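PDB 6DGM: phosphoglycerol transferase GacH from Streptococcus pyogenes MGAS5005, which probably transfers sn-glycerol-1-phosphate onto the streptococcal rhamnose polysaccharide, using this manganese-binding, sulfatase-like domain of a larger membrane protein. Local coordinates for residues A[172-177]-A[181-186]; A[250-255]-A[263-268]; A[15-20]-A[359-364]; A[23-28]-A[329-334]. All blocks are in the same frame, centred on the assembly; numbering follows the deposited sequence.

Contact 1. Residues A[172-177]-A[181-186]; sequences NIENVG and SDKTVY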
loop_
_atom_site.group_PDB
_atom_site.type_symbol
_atom_site.label_atom_id
_atom_site.label_comp_id
_atom_site.label_asym_id
_atom_site.label_seq_id
_atom_site.Cartn_x
_atom_site.Cartn_y
_atom_site.Cartn_z
ATOM N N ASN A 172 21.507 -2.447 -13.909
ATOM C CA ASN A 172 22.459 -1.739 -13.060
ATOM C C ASN A 172 22.171 -2.003 -11.582
ATOM O O ASN A 172 21.881 -1.096 -10.800
ATOM C CB ASN A 172 22.419 -0.238 -13.339
ATOM C CG ASN A 172 22.569 0.088 -14.815
ATOM O OD1 ASN A 172 21.778 0.847 -15.383
ATOM N ND2 ASN A 172 23.560 -0.511 -15.445
ATOM N N ILE A 173 22.218 -3.279 -11.222
ATOM C CA ILE A 173 21.855 -3.709 -9.877
ATOM C C ILE A 173 23.015 -3.432 -8.935
ATOM O O ILE A 173 24.159 -3.809 -9.212
ATOM C CB ILE A 173 21.507 -5.203 -9.877
ATOM C CG1 ILE A 173 20.276 -5.479 -10.734
ATOM C CG2 ILE A 173 21.268 -5.708 -8.463
ATOM C CD1 ILE A 173 20.044 -6.950 -10.969
ATOM N N GLU A 174 22.721 -2.773 -7.820
ATOM C CA GLU A 174 23.692 -2.544 -6.765
ATOM C C GLU A 174 23.013 -2.838 -5.440
ATOM O O GLU A 174 21.791 -2.687 -5.306
ATOM C CB GLU A 174 24.162 -1.095 -6.729
ATOM C CG GLU A 174 24.886 -0.648 -7.980
ATOM C CD GLU A 174 25.279 0.815 -7.904
ATOM O OE1 GLU A 174 24.381 1.668 -7.679
ATOM O OE2 GLU A 174 26.489 1.104 -8.037
ATOM N N ASN A 175 23.808 -3.290 -4.476
ATOM C CA ASN A 175 23.310 -3.572 -3.142
ATOM C C ASN A 175 23.704 -2.433 -2.214
ATOM O O ASN A 175 24.796 -1.872 -2.323
ATOM C CB ASN A 175 23.917 -4.850 -2.569
ATOM C CG ASN A 175 23.490 -6.111 -3.274
ATOM O OD1 ASN A 175 24.044 -7.177 -3.000
ATOM N ND2 ASN A 175 22.526 -6.020 -4.164
ATOM N N VAL A 176 22.793 -2.078 -1.325
ATOM C CA VAL A 176 23.039 -1.197 -0.191
ATOM C C VAL A 176 22.575 -2.010 1.016
ATOM O O VAL A 176 21.381 -2.347 1.129
ATOM C CB VAL A 176 22.289 0.130 -0.314
ATOM C CG1 VAL A 176 22.216 0.836 1.021
ATOM C CG2 VAL A 176 22.968 1.016 -1.373
ATOM N N GLY A 177 23.516 -2.374 1.881
ATOM C CA GLY A 177 23.291 -3.486 2.786
ATOM C C GLY A 177 23.500 -4.801 2.054
ATOM O O GLY A 177 24.257 -4.888 1.089
ATOM N N SER A 181 19.549 -2.408 -3.576
ATOM C CA SER A 181 19.294 -1.071 -3.059
ATOM C C SER A 181 17.971 -0.486 -3.565
ATOM O O SER A 181 17.499 -0.778 -4.672
ATOM C CB SER A 181 20.410 -0.112 -3.473
ATOM O OG SER A 181 20.440 0.086 -4.877
ATOM N N ASP A 182 17.402 0.398 -2.746
ATOM C CA ASP A 182 16.259 1.188 -3.200
ATOM C C ASP A 182 16.647 2.092 -4.369
ATOM O O ASP A 182 15.832 2.326 -5.261
ATOM C CB ASP A 182 15.690 2.020 -2.049
ATOM C CG ASP A 182 14.945 1.187 -1.026
ATOM O OD1 ASP A 182 14.694 -0.014 -1.253
ATOM O OD2 ASP A 182 14.587 1.754 0.024
ATOM N N LYS A 183 17.896 2.582 -4.398
ATOM C CA LYS A 183 18.342 3.365 -5.552
ATOM C C LYS A 183 18.160 2.572 -6.842
ATOM O O LYS A 183 17.673 3.107 -7.847
ATOM C CB LYS A 183 19.801 3.784 -5.376
ATOM C CG LYS A 183 20.397 4.549 -6.550
ATOM C CD LYS A 183 21.832 4.944 -6.216
ATOM C CE LYS A 183 22.450 5.763 -7.324
ATOM N NZ LYS A 183 23.826 6.216 -6.929
ATOM N N THR A 184 18.552 1.291 -6.836
ATOM C CA THR A 184 18.360 0.453 -8.011
ATOM C C THR A 184 16.890 0.409 -8.399
ATOM O O THR A 184 16.538 0.574 -9.578
ATOM C CB THR A 184 18.865 -0.960 -7.749
ATOM O OG1 THR A 184 20.286 -0.943 -7.573
ATOM C CG2 THR A 184 18.541 -1.878 -8.910
ATOM N N VAL A 185 16.014 0.168 -7.414
ATOM C CA VAL A 185 14.584 0.091 -7.713
ATOM C C VAL A 185 14.088 1.407 -8.310
ATOM O O VAL A 185 13.427 1.431 -9.365
ATOM C CB VAL A 185 13.799 -0.304 -6.452
ATOM C CG1 VAL A 185 12.312 -0.233 -6.710
ATOM C CG2 VAL A 185 14.206 -1.714 -6.010
ATOM N N TYR A 186 14.403 2.526 -7.648
ATOM C CA TYR A 186 13.914 3.822 -8.106
ATOM C C TYR A 186 14.408 4.132 -9.512
ATOM O O TYR A 186 13.643 4.627 -10.349
ATOM C CB TYR A 186 14.368 4.910 -7.135
ATOM C CG TYR A 186 13.737 4.878 -5.755
ATOM C CD1 TYR A 186 12.448 4.416 -5.566
ATOM C CD2 TYR A 186 14.434 5.322 -4.645
ATOM C CE1 TYR A 186 11.879 4.397 -4.309
ATOM C CE2 TYR A 186 13.873 5.315 -3.399
ATOM C CZ TYR A 186 12.586 4.855 -3.238
ATOM O OH TYR A 186 12.018 4.858 -1.987
HETATM O O HOH W 1 21.947 0.978 -8.618
HETATM O O HOH W 2 22.563 1.602 -5.443
#
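The backbone N and O of E174 meet the hydroxyl of T184 and the amide of S181 in a short polar network. The amide S181 N gives its hydrogen to E174 O at 2.8 Å. This bond is almost straight, 172° at the hydrogen. In return, E174 N donates to the hydroxyl T184 OG1 over 3.1 Å. T184 has OG1 beside its own backbone N (chi1 -66°), which faces the hydroxyl toward E174. S181 OG and T184 OG1 are hydrogen-bonded to each other at 2.9 Å.

Two waters join the carboxylate to these hydroxyls. One lies 2.7 Å from E174 OE1 and also reaches T184 OG1 and N172 O. It has too few protons to serve every acceptor near it at once. The second is 2.7 Å from S181 OG and donates to E174 OE1. K183 stretches out on the same side. Its NZ stays 4.6 Å from E174 OE1, so any attraction is not a direct contact.

Apolar packing is small. V176 CG2 presses on S181 CB at 3.5 Å, tighter than usual for two carbons. V176 is backed by L241 and F244 of helix 229-257. T184 CG2 lies 3.9 Å from I173 CA.

S181 occupies the N-cap position of helix 182-192. The arrangement is that of a two-strand hairpin, 175-176 with 179-180, running straight into a helix, with E174, just before the first strand, bonded to the N-cap S181 and to T184 in the first turn of the helix.

Contact 2. Residues A[250-255]-A[263-268]; sequences RAFLEK and ITVVFY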
loop_
_atom_site.group_PDB
_atom_site.type_symbol
_atom_site.label_atom_id
_atom_site.label_comp_id
_atom_site.label_asym_id
_atom_site.label_seq_id
_atom_site.Cartn_x
_atom_site.Cartn_y
_atom_site.Cartn_z
ATOM N N ARG A 250 13.905 11.075 -1.735
ATOM C CA ARG A 250 13.886 12.473 -2.157
ATOM C C ARG A 250 14.388 12.628 -3.589
ATOM O O ARG A 250 13.779 13.344 -4.392
ATOM C CB ARG A 250 14.729 13.322 -1.206
ATOM C CG ARG A 250 14.957 14.760 -1.686
ATOM C CD ARG A 250 15.873 15.505 -0.739
ATOM N NE ARG A 250 16.254 16.818 -1.250
ATOM C CZ ARG A 250 17.020 17.684 -0.594
ATOM N NH1 ARG A 250 17.491 17.375 0.607
ATOM N NH2 ARG A 250 17.309 18.860 -1.135
ATOM N N ALA A 251 15.527 12.000 -3.914
ATOM C CA ALA A 251 16.087 12.120 -5.254
ATOM C C ALA A 251 15.139 11.566 -6.308
ATOM O O ALA A 251 15.020 12.128 -7.406
ATOM C CB ALA A 251 17.440 11.410 -5.335
ATOM N N PHE A 252 14.468 10.461 -5.995
ATOM C CA PHE A 252 13.473 9.887 -6.892
ATOM C C PHE A 252 12.341 10.869 -7.161
ATOM O O PHE A 252 11.970 11.103 -8.316
ATOM C CB PHE A 252 12.952 8.611 -6.236
ATOM C CG PHE A 252 11.827 7.921 -6.963
ATOM C CD1 PHE A 252 11.966 7.518 -8.274
ATOM C CD2 PHE A 252 10.640 7.648 -6.297
ATOM C CE1 PHE A 252 10.922 6.850 -8.927
ATOM C CE2 PHE A 252 9.595 6.986 -6.941
ATOM C CZ PHE A 252 9.746 6.577 -8.252
ATOM N N LEU A 253 11.753 11.431 -6.110
ATOM C CA LEU A 253 10.645 12.355 -6.326
ATOM C C LEU A 253 11.102 13.577 -7.119
ATOM O O LEU A 253 10.372 14.062 -7.995
ATOM C CB LEU A 253 10.021 12.766 -4.992
ATOM C CG LEU A 253 9.401 11.660 -4.128
ATOM C CD1 LEU A 253 8.602 12.318 -2.997
ATOM C CD2 LEU A 253 8.542 10.685 -4.896
ATOM N N GLU A 254 12.299 14.108 -6.811
ATOM C CA GLU A 254 12.828 15.240 -7.568
ATOM C C GLU A 254 12.875 14.919 -9.057
ATOM O O GLU A 254 12.505 15.746 -9.887
ATOM C CB GLU A 254 14.213 15.620 -7.028
ATOM C CG GLU A 254 14.178 16.308 -5.674
ATOM C CD GLU A 254 15.557 16.487 -5.050
ATOM O OE1 GLU A 254 16.541 15.927 -5.584
ATOM O OE2 GLU A 254 15.654 17.184 -4.017
ATOM N N LYS A 255 13.279 13.697 -9.415
ATOM C CA LYS A 255 13.286 13.316 -10.827
ATOM C C LYS A 255 11.873 13.243 -11.387
ATOM O O LYS A 255 11.634 13.626 -12.539
ATOM C CB LYS A 255 13.987 11.967 -11.001
ATOM C CG LYS A 255 15.506 12.034 -10.781
ATOM C CD LYS A 255 16.184 12.753 -11.916
ATOM C CE LYS A 255 17.692 12.738 -11.743
ATOM N NZ LYS A 255 18.203 11.353 -11.530
ATOM N N ILE A 263 1.990 12.319 -12.362
ATOM C CA ILE A 263 2.439 11.095 -11.702
ATOM C C ILE A 263 2.109 11.214 -10.222
ATOM O O ILE A 263 2.426 12.230 -9.597
ATOM C CB ILE A 263 3.958 10.890 -11.894
ATOM C CG1 ILE A 263 4.291 10.658 -13.375
ATOM C CG2 ILE A 263 4.447 9.731 -11.052
ATOM C CD1 ILE A 263 5.781 10.709 -13.700
ATOM N N THR A 264 1.497 10.173 -9.651
ATOM C CA THR A 264 1.237 10.139 -8.210
ATOM C C THR A 264 1.833 8.866 -7.629
ATOM O O THR A 264 1.716 7.795 -8.224
ATOM C CB THR A 264 -0.262 10.257 -7.898
ATOM O OG1 THR A 264 -0.745 11.528 -8.356
ATOM C CG2 THR A 264 -0.527 10.183 -6.399
ATOM N N VAL A 265 2.506 9.014 -6.495
ATOM C CA VAL A 265 3.146 7.920 -5.773
ATOM C C VAL A 265 2.387 7.700 -4.469
ATOM O O VAL A 265 2.172 8.645 -3.698
ATOM C CB VAL A 265 4.616 8.241 -5.459
ATOM C CG1 VAL A 265 5.253 7.112 -4.666
ATOM C CG2 VAL A 265 5.419 8.529 -6.739
ATOM N N VAL A 266 1.995 6.453 -4.223
ATOM C CA VAL A 266 1.499 6.009 -2.927
ATOM C C VAL A 266 2.649 5.238 -2.286
ATOM O O VAL A 266 3.006 4.157 -2.750
ATOM C CB VAL A 266 0.256 5.124 -3.065
ATOM C CG1 VAL A 266 -0.225 4.676 -1.693
ATOM C CG2 VAL A 266 -0.861 5.851 -3.823
ATOM N N PHE A 267 3.256 5.812 -1.253
ATOM C CA PHE A 267 4.469 5.294 -0.632
ATOM C C PHE A 267 4.123 4.884 0.787
ATOM O O PHE A 267 3.533 5.667 1.528
ATOM C CB PHE A 267 5.507 6.424 -0.594
ATOM C CG PHE A 267 6.830 6.027 -0.020
ATOM C CD1 PHE A 267 7.026 6.040 1.352
ATOM C CD2 PHE A 267 7.882 5.668 -0.848
ATOM C CE1 PHE A 267 8.244 5.682 1.897
ATOM C CE2 PHE A 267 9.120 5.309 -0.299
ATOM C CZ PHE A 267 9.287 5.321 1.078
ATOM N N TYR A 268 4.523 3.673 1.187
ATOM C CA TYR A 268 4.162 3.213 2.519
ATOM C C TYR A 268 5.103 2.106 2.966
ATOM O O TYR A 268 5.589 1.319 2.150
ATOM C CB TYR A 268 2.701 2.711 2.578
ATOM C CG TYR A 268 2.460 1.424 1.812
ATOM C CD1 TYR A 268 2.338 1.423 0.428
ATOM C CD2 TYR A 268 2.343 0.205 2.485
ATOM C CE1 TYR A 268 2.108 0.252 -0.270
ATOM C CE2 TYR A 268 2.115 -0.977 1.792
ATOM C CZ TYR A 268 1.993 -0.945 0.424
ATOM O OH TYR A 268 1.756 -2.123 -0.245
#
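V265 meets F252 and L253 through one methyl, CG2. The valine has CG1 anti to its backbone N (chi1 178°), which leaves CG2 on the amide side to face the two helix residues. Its nearest neighbour there is L253 CD2, at 4.2 Å. L253 leaves the helix at a tangent to the strand, and only its branched end turns inward. Its CD2 branch reaches V265. F252 starts out toward the strand, with CG anti to N (chi1 175°). Its CE2 comes within 4.5 Å of V265 CG2, and the methyl approaches the ring obliquely. The contact is loose and wholly apolar. R250 uses an extended chain instead and stays on its own helix. Its NE makes a salt bridge with E254 OE2 at 2.9 Å, close to the guanidinium plane but from above the carboxylate plane.

Helix 229-257 here packs on the large mixed sheet. Strand 263-269 runs between parallel 40-46 and antiparallel 290-297. L253 also touches F294 and W296 of strand 290-297, while F252 stacks on Y186 and touches I189 and L190 of helix 182-192.

Contact 3. Residues A[15-20]-A[359-364]; sequences ASIAQK and KNIQYD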
loop_
_atom_site.group_PDB
_atom_site.type_symbol
_atom_site.label_atom_id
_atom_site.label_comp_id
_atom_site.label_asym_id
_atom_site.label_seq_id
_atom_site.Cartn_x
_atom_site.Cartn_y
_atom_site.Cartn_z
ATOM N N ALA A 15 -28.230 -5.820 -4.663
ATOM C CA ALA A 15 -28.887 -4.829 -5.514
ATOM C C ALA A 15 -29.038 -3.494 -4.787
ATOM O O ALA A 15 -28.806 -2.429 -5.375
ATOM C CB ALA A 15 -30.243 -5.359 -5.996
ATOM N N SER A 16 -29.424 -3.528 -3.506
ATOM C CA SER A 16 -29.594 -2.288 -2.753
ATOM C C SER A 16 -28.271 -1.548 -2.616
ATOM O O SER A 16 -28.219 -0.314 -2.731
ATOM C CB SER A 16 -30.161 -2.579 -1.361
ATOM O OG SER A 16 -31.414 -3.224 -1.465
ATOM N N ILE A 17 -27.191 -2.289 -2.359
ATOM C CA ILE A 17 -25.873 -1.679 -2.224
ATOM C C ILE A 17 -25.446 -1.074 -3.546
ATOM O O ILE A 17 -24.944 0.056 -3.597
ATOM C CB ILE A 17 -24.851 -2.720 -1.728
ATOM C CG1 ILE A 17 -25.217 -3.199 -0.329
ATOM C CG2 ILE A 17 -23.435 -2.152 -1.752
ATOM C CD1 ILE A 17 -24.496 -4.483 0.067
ATOM N N ALA A 18 -25.654 -1.807 -4.640
ATOM C CA ALA A 18 -25.237 -1.310 -5.945
ATOM C C ALA A 18 -25.975 -0.026 -6.306
ATOM O O ALA A 18 -25.368 0.917 -6.824
ATOM C CB ALA A 18 -25.473 -2.378 -7.010
ATOM N N GLN A 19 -27.286 0.035 -6.044
ATOM C CA GLN A 19 -28.036 1.246 -6.372
ATOM C C GLN A 19 -27.608 2.402 -5.473
ATOM O O GLN A 19 -27.468 3.539 -5.930
ATOM C CB GLN A 19 -29.545 0.994 -6.283
ATOM C CG GLN A 19 -30.367 2.127 -6.890
ATOM C CD GLN A 19 -31.809 1.747 -7.166
ATOM O OE1 GLN A 19 -32.226 0.611 -6.928
ATOM N NE2 GLN A 19 -32.581 2.700 -7.673
ATOM N N LYS A 20 -27.372 2.121 -4.193
ATOM C CA LYS A 20 -26.951 3.159 -3.256
ATOM C C LYS A 20 -25.631 3.800 -3.681
ATOM O O LYS A 20 -25.493 5.029 -3.682
ATOM C CB LYS A 20 -26.812 2.547 -1.860
ATOM C CG LYS A 20 -26.364 3.520 -0.796
ATOM C CD LYS A 20 -26.262 2.842 0.557
ATOM C CE LYS A 20 -25.734 3.799 1.607
ATOM N NZ LYS A 20 -25.672 3.153 2.946
ATOM N N LYS A 359 -18.729 -5.641 3.547
ATOM C CA LYS A 359 -18.601 -7.086 3.722
ATOM C C LYS A 359 -19.432 -7.846 2.693
ATOM O O LYS A 359 -19.004 -8.886 2.183
ATOM C CB LYS A 359 -19.007 -7.486 5.138
ATOM C CG LYS A 359 -18.017 -7.069 6.219
ATOM C CD LYS A 359 -18.565 -7.241 7.623
ATOM C CE LYS A 359 -17.536 -6.788 8.645
ATOM N NZ LYS A 359 -18.044 -6.826 10.034
ATOM N N ASN A 360 -20.622 -7.343 2.369
ATOM C CA ASN A 360 -21.436 -8.008 1.356
ATOM C C ASN A 360 -20.752 -7.985 -0.006
ATOM O O ASN A 360 -20.744 -8.997 -0.721
ATOM C CB ASN A 360 -22.836 -7.404 1.306
ATOM C CG ASN A 360 -23.771 -8.036 2.318
ATOM O OD1 ASN A 360 -24.130 -9.205 2.190
ATOM N ND2 ASN A 360 -24.144 -7.284 3.349
ATOM N N ILE A 361 -20.154 -6.847 -0.379
ATOM C CA ILE A 361 -19.415 -6.762 -1.640
ATOM C C ILE A 361 -18.207 -7.690 -1.611
ATOM O O ILE A 361 -17.926 -8.428 -2.568
ATOM C CB ILE A 361 -18.991 -5.304 -1.902
ATOM C CG1 ILE A 361 -20.222 -4.405 -2.085
ATOM C CG2 ILE A 361 -18.026 -5.221 -3.106
ATOM C CD1 ILE A 361 -21.130 -4.782 -3.257
ATOM N N GLN A 362 -17.460 -7.638 -0.511
ATOM C CA GLN A 362 -16.233 -8.414 -0.359
ATOM C C GLN A 362 -16.519 -9.903 -0.398
ATOM O O GLN A 362 -15.771 -10.674 -1.021
ATOM C CB GLN A 362 -15.617 -8.008 0.979
ATOM C CG GLN A 362 -14.276 -8.637 1.322
ATOM C CD GLN A 362 -13.574 -7.893 2.445
ATOM O OE1 GLN A 362 -14.075 -6.886 2.955
ATOM N NE2 GLN A 362 -12.417 -8.405 2.858
ATOM N N TYR A 363 -17.596 -10.332 0.256
ATOM C CA TYR A 363 -17.995 -11.728 0.168
ATOM C C TYR A 363 -18.416 -12.071 -1.253
ATOM O O TYR A 363 -17.987 -13.093 -1.809
ATOM C CB TYR A 363 -19.124 -11.995 1.168
ATOM C CG TYR A 363 -19.533 -13.438 1.250
ATOM C CD1 TYR A 363 -18.834 -14.334 2.039
ATOM C CD2 TYR A 363 -20.622 -13.914 0.528
ATOM C CE1 TYR A 363 -19.204 -15.652 2.113
ATOM C CE2 TYR A 363 -20.992 -15.228 0.593
ATOM C CZ TYR A 363 -20.290 -16.091 1.379
ATOM O OH TYR A 363 -20.678 -17.407 1.429
ATOM N N ASP A 364 -19.207 -11.197 -1.879
ATOM C CA ASP A 364 -19.750 -11.517 -3.190
ATOM C C ASP A 364 -18.647 -11.805 -4.199
ATOM O O ASP A 364 -18.789 -12.702 -5.042
ATOM C CB ASP A 364 -20.617 -10.374 -3.707
ATOM C CG ASP A 364 -21.373 -10.760 -4.950
ATOM O OD1 ASP A 364 -22.275 -11.619 -4.804
ATOM O OD2 ASP A 364 -21.061 -10.239 -6.055
#
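I17 holds CG1 beside its backbone N (chi1 -64°) and carries on extended to CD1; this puts CD1 against N360 CB. The same rotation sets CG2 anti to N, where it meets I361. I361 has a matching first torsion but bends at the next bond (chi2 -61°). That bend brings CD1 round to I17, although the side chain leaves its helix at a tangent.

The touching pairs are few. I17 CD1 lies 3.6 Å from N360 CB, and the two side chains cross at about a right angle. I17 CG2 is 3.8 Å from I361 CD1 and 3.9 Å from I361 CG1. Here the isoleucines slide past each other in opposite directions, methyl against branch.

The contact joins the first helix of the chain, 11-29, to its last, 349-365. It is helix-to-helix packing that brings the two ends of the domain together, away from the metal and ligand sites. All three touching residues are buried.

N360 meets I17 chiefly through CB. Its amide is bonded elsewhere: ND2 donates to N356 O, one turn back in the same helix, and is also hydrogen-bonded to N8 OD1. I361 is further packed by Y329 and L332 of helix 328-339. Nearby, K20 NZ forms a long, weak ion pair with D357 OD2.

Contact 4. Residues A[23-28]-A[329-334]; sequences KLAEDI and YYALLT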
loop_
_atom_site.group_PDB
_atom_site.type_symbol
_atom_site.label_atom_id
_atom_site.label_comp_id
_atom_site.label_asym_id
_atom_site.label_seq_id
_atom_site.Cartn_x
_atom_site.Cartn_y
_atom_site.Cartn_z
ATOM N N LYS A 23 -25.666 6.027 -6.954
ATOM C CA LYS A 23 -26.058 7.413 -6.751
ATOM C C LYS A 23 -24.955 8.196 -6.044
ATOM O O LYS A 23 -24.704 9.362 -6.377
ATOM C CB LYS A 23 -27.358 7.499 -5.960
ATOM C CG LYS A 23 -27.877 8.919 -5.891
ATOM C CD LYS A 23 -29.313 8.992 -5.413
ATOM C CE LYS A 23 -29.820 10.430 -5.456
ATOM N NZ LYS A 23 -31.250 10.534 -5.031
ATOM N N LEU A 24 -24.285 7.576 -5.065
ATOM C CA LEU A 24 -23.233 8.297 -4.358
ATOM C C LEU A 24 -22.074 8.620 -5.298
ATOM O O LEU A 24 -21.520 9.721 -5.249
ATOM C CB LEU A 24 -22.751 7.506 -3.145
ATOM C CG LEU A 24 -21.695 8.236 -2.311
ATOM C CD1 LEU A 24 -22.274 9.480 -1.679
ATOM C CD2 LEU A 24 -21.125 7.328 -1.246
ATOM N N ALA A 25 -21.727 7.692 -6.188
ATOM C CA ALA A 25 -20.689 7.973 -7.174
ATOM C C ALA A 25 -21.058 9.171 -8.044
ATOM O O ALA A 25 -20.212 10.027 -8.335
ATOM C CB ALA A 25 -20.453 6.734 -8.037
ATOM N N GLU A 26 -22.318 9.243 -8.481
ATOM C CA GLU A 26 -22.768 10.403 -9.242
ATOM C C GLU A 26 -22.638 11.677 -8.419
ATOM O O GLU A 26 -22.180 12.704 -8.925
ATOM C CB GLU A 26 -24.206 10.170 -9.704
ATOM C CG GLU A 26 -24.316 9.025 -10.707
ATOM C CD GLU A 26 -25.743 8.551 -10.926
ATOM O OE1 GLU A 26 -26.685 9.286 -10.560
ATOM O OE2 GLU A 26 -25.914 7.436 -11.463
ATOM N N ASP A 27 -23.016 11.630 -7.141
ATOM C CA ASP A 27 -22.905 12.817 -6.302
ATOM C C ASP A 27 -21.446 13.229 -6.134
ATOM O O ASP A 27 -21.100 14.409 -6.268
ATOM C CB ASP A 27 -23.555 12.568 -4.938
ATOM C CG ASP A 27 -25.070 12.373 -5.030
ATOM O OD1 ASP A 27 -25.696 12.874 -5.987
ATOM O OD2 ASP A 27 -25.634 11.717 -4.126
ATOM N N ILE A 28 -20.567 12.263 -5.859
ATOM C CA ILE A 28 -19.151 12.577 -5.687
ATOM C C ILE A 28 -18.568 13.151 -6.969
ATOM O O ILE A 28 -17.800 14.119 -6.943
ATOM C CB ILE A 28 -18.370 11.327 -5.239
ATOM C CG1 ILE A 28 -18.762 10.914 -3.827
ATOM C CG2 ILE A 28 -16.837 11.584 -5.327
ATOM C CD1 ILE A 28 -18.278 9.526 -3.434
ATOM N N TYR A 329 -18.059 1.261 -6.693
ATOM C CA TYR A 329 -17.143 0.563 -5.791
ATOM C C TYR A 329 -16.242 1.542 -5.040
ATOM O O TYR A 329 -16.135 1.479 -3.816
ATOM C CB TYR A 329 -16.307 -0.436 -6.604
ATOM C CG TYR A 329 -15.335 -1.311 -5.814
ATOM C CD1 TYR A 329 -15.758 -2.038 -4.708
ATOM C CD2 TYR A 329 -14.006 -1.446 -6.210
ATOM C CE1 TYR A 329 -14.872 -2.847 -3.999
ATOM C CE2 TYR A 329 -13.113 -2.263 -5.517
ATOM C CZ TYR A 329 -13.554 -2.956 -4.419
ATOM O OH TYR A 329 -12.684 -3.775 -3.735
ATOM N N TYR A 330 -15.594 2.470 -5.755
ATOM C CA TYR A 330 -14.708 3.423 -5.077
ATOM C C TYR A 330 -15.464 4.500 -4.307
ATOM O O TYR A 330 -14.888 5.086 -3.380
ATOM C CB TYR A 330 -13.640 3.993 -6.036
ATOM C CG TYR A 330 -12.619 2.924 -6.402
ATOM C CD1 TYR A 330 -11.887 2.276 -5.421
ATOM C CD2 TYR A 330 -12.423 2.550 -7.710
ATOM C CE1 TYR A 330 -10.984 1.269 -5.748
ATOM C CE2 TYR A 330 -11.527 1.575 -8.048
ATOM C CZ TYR A 330 -10.814 0.931 -7.071
ATOM O OH TYR A 330 -9.928 -0.048 -7.445
ATOM N N ALA A 331 -16.746 4.740 -4.624
ATOM C CA ALA A 331 -17.586 5.566 -3.761
ATOM C C ALA A 331 -17.792 4.890 -2.403
ATOM O O ALA A 331 -17.638 5.520 -1.351
ATOM C CB ALA A 331 -18.935 5.848 -4.436
ATOM N N LEU A 332 -18.148 3.606 -2.408
ATOM C CA LEU A 332 -18.215 2.846 -1.161
ATOM C C LEU A 332 -16.889 2.904 -0.416
ATOM O O LEU A 332 -16.851 3.144 0.795
ATOM C CB LEU A 332 -18.588 1.396 -1.454
ATOM C CG LEU A 332 -18.391 0.365 -0.338
ATOM C CD1 LEU A 332 -19.207 0.702 0.886
ATOM C CD2 LEU A 332 -18.751 -1.007 -0.868
ATOM N N LEU A 333 -15.786 2.688 -1.129
ATOM C CA LEU A 333 -14.481 2.687 -0.474
ATOM C C LEU A 333 -14.102 4.075 0.027
ATOM O O LEU A 333 -13.333 4.191 0.985
ATOM C CB LEU A 333 -13.419 2.109 -1.406
ATOM C CG LEU A 333 -13.634 0.630 -1.741
ATOM C CD1 LEU A 333 -12.779 0.205 -2.911
ATOM C CD2 LEU A 333 -13.334 -0.223 -0.519
ATOM N N THR A 334 -14.635 5.134 -0.595
ATOM C CA THR A 334 -14.441 6.479 -0.056
ATOM C C THR A 334 -15.205 6.660 1.248
ATOM O O THR A 334 -14.683 7.265 2.194
ATOM C CB THR A 334 -14.866 7.516 -1.093
ATOM O OG1 THR A 334 -14.056 7.348 -2.262
ATOM C CG2 THR A 334 -14.679 8.935 -0.569
#
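Y330 O, next to the A331 that meets helix 11-29, is gripped by two donors from T334. The hydroxyl OG1 of T334 donates to it at 2.7 Å and the amide N of T334 at 2.8 Å. They reach the carbonyl oxygen from opposite faces of its plane. T334 keeps OG1 beside its own N (chi1 -60°), which folds the hydroxyl back along the helix. This bonding stays within one helix, and the side-chain contacts across the interface are apolar.

A331 CB is central to them. It sits against the backbone of the other helix, 3.8 Å from A25 N. I28 CD1 comes to 3.9 Å from A331 CB at the end of an extended branch. A25 lays its own CB at 4.0 Å from A331 CB, methyl against methyl. L24 adds CD2, 4.1 Å from A331 CB, and the same methyl also lies near A331 O. With alanines on both helices, A25 CA and A331 CA are only 5.2 Å apart. The segment axes cross at 79°, close to perpendicular.

Helix 11-29 covers one side of helix 328-339. L332 touches D357 and L333 touches L358, both of helix 349-365, while Y330, L333 and T334 pack against helix 314-321.

Overall arrangement
The four contacts form two pairs. Contacts 3 and 4 share helix 11-29, have centres 13 Å apart and touch through I361. Contacts 1 and 2 have centres 16 Å apart and meet where Y186 OH lies 3.4 Å from F267 CE2. The pairs do not touch: contacts 1 and 3 are 43 Å apart between centres, contacts 2 and 4 28 Å, with nearest atoms about 11 Å apart. Contacts 1 and 2 fall inside the loop closed by contact 4, itself inside that of contact 3. In contact 1 the N175 side chain is about 14 Å from sn-glycerol-1-phosphate and that of S181 about 12 Å from that of the manganese ligand E47. In contact 4 the I28 side chain is about 8 Å from the calcium ion.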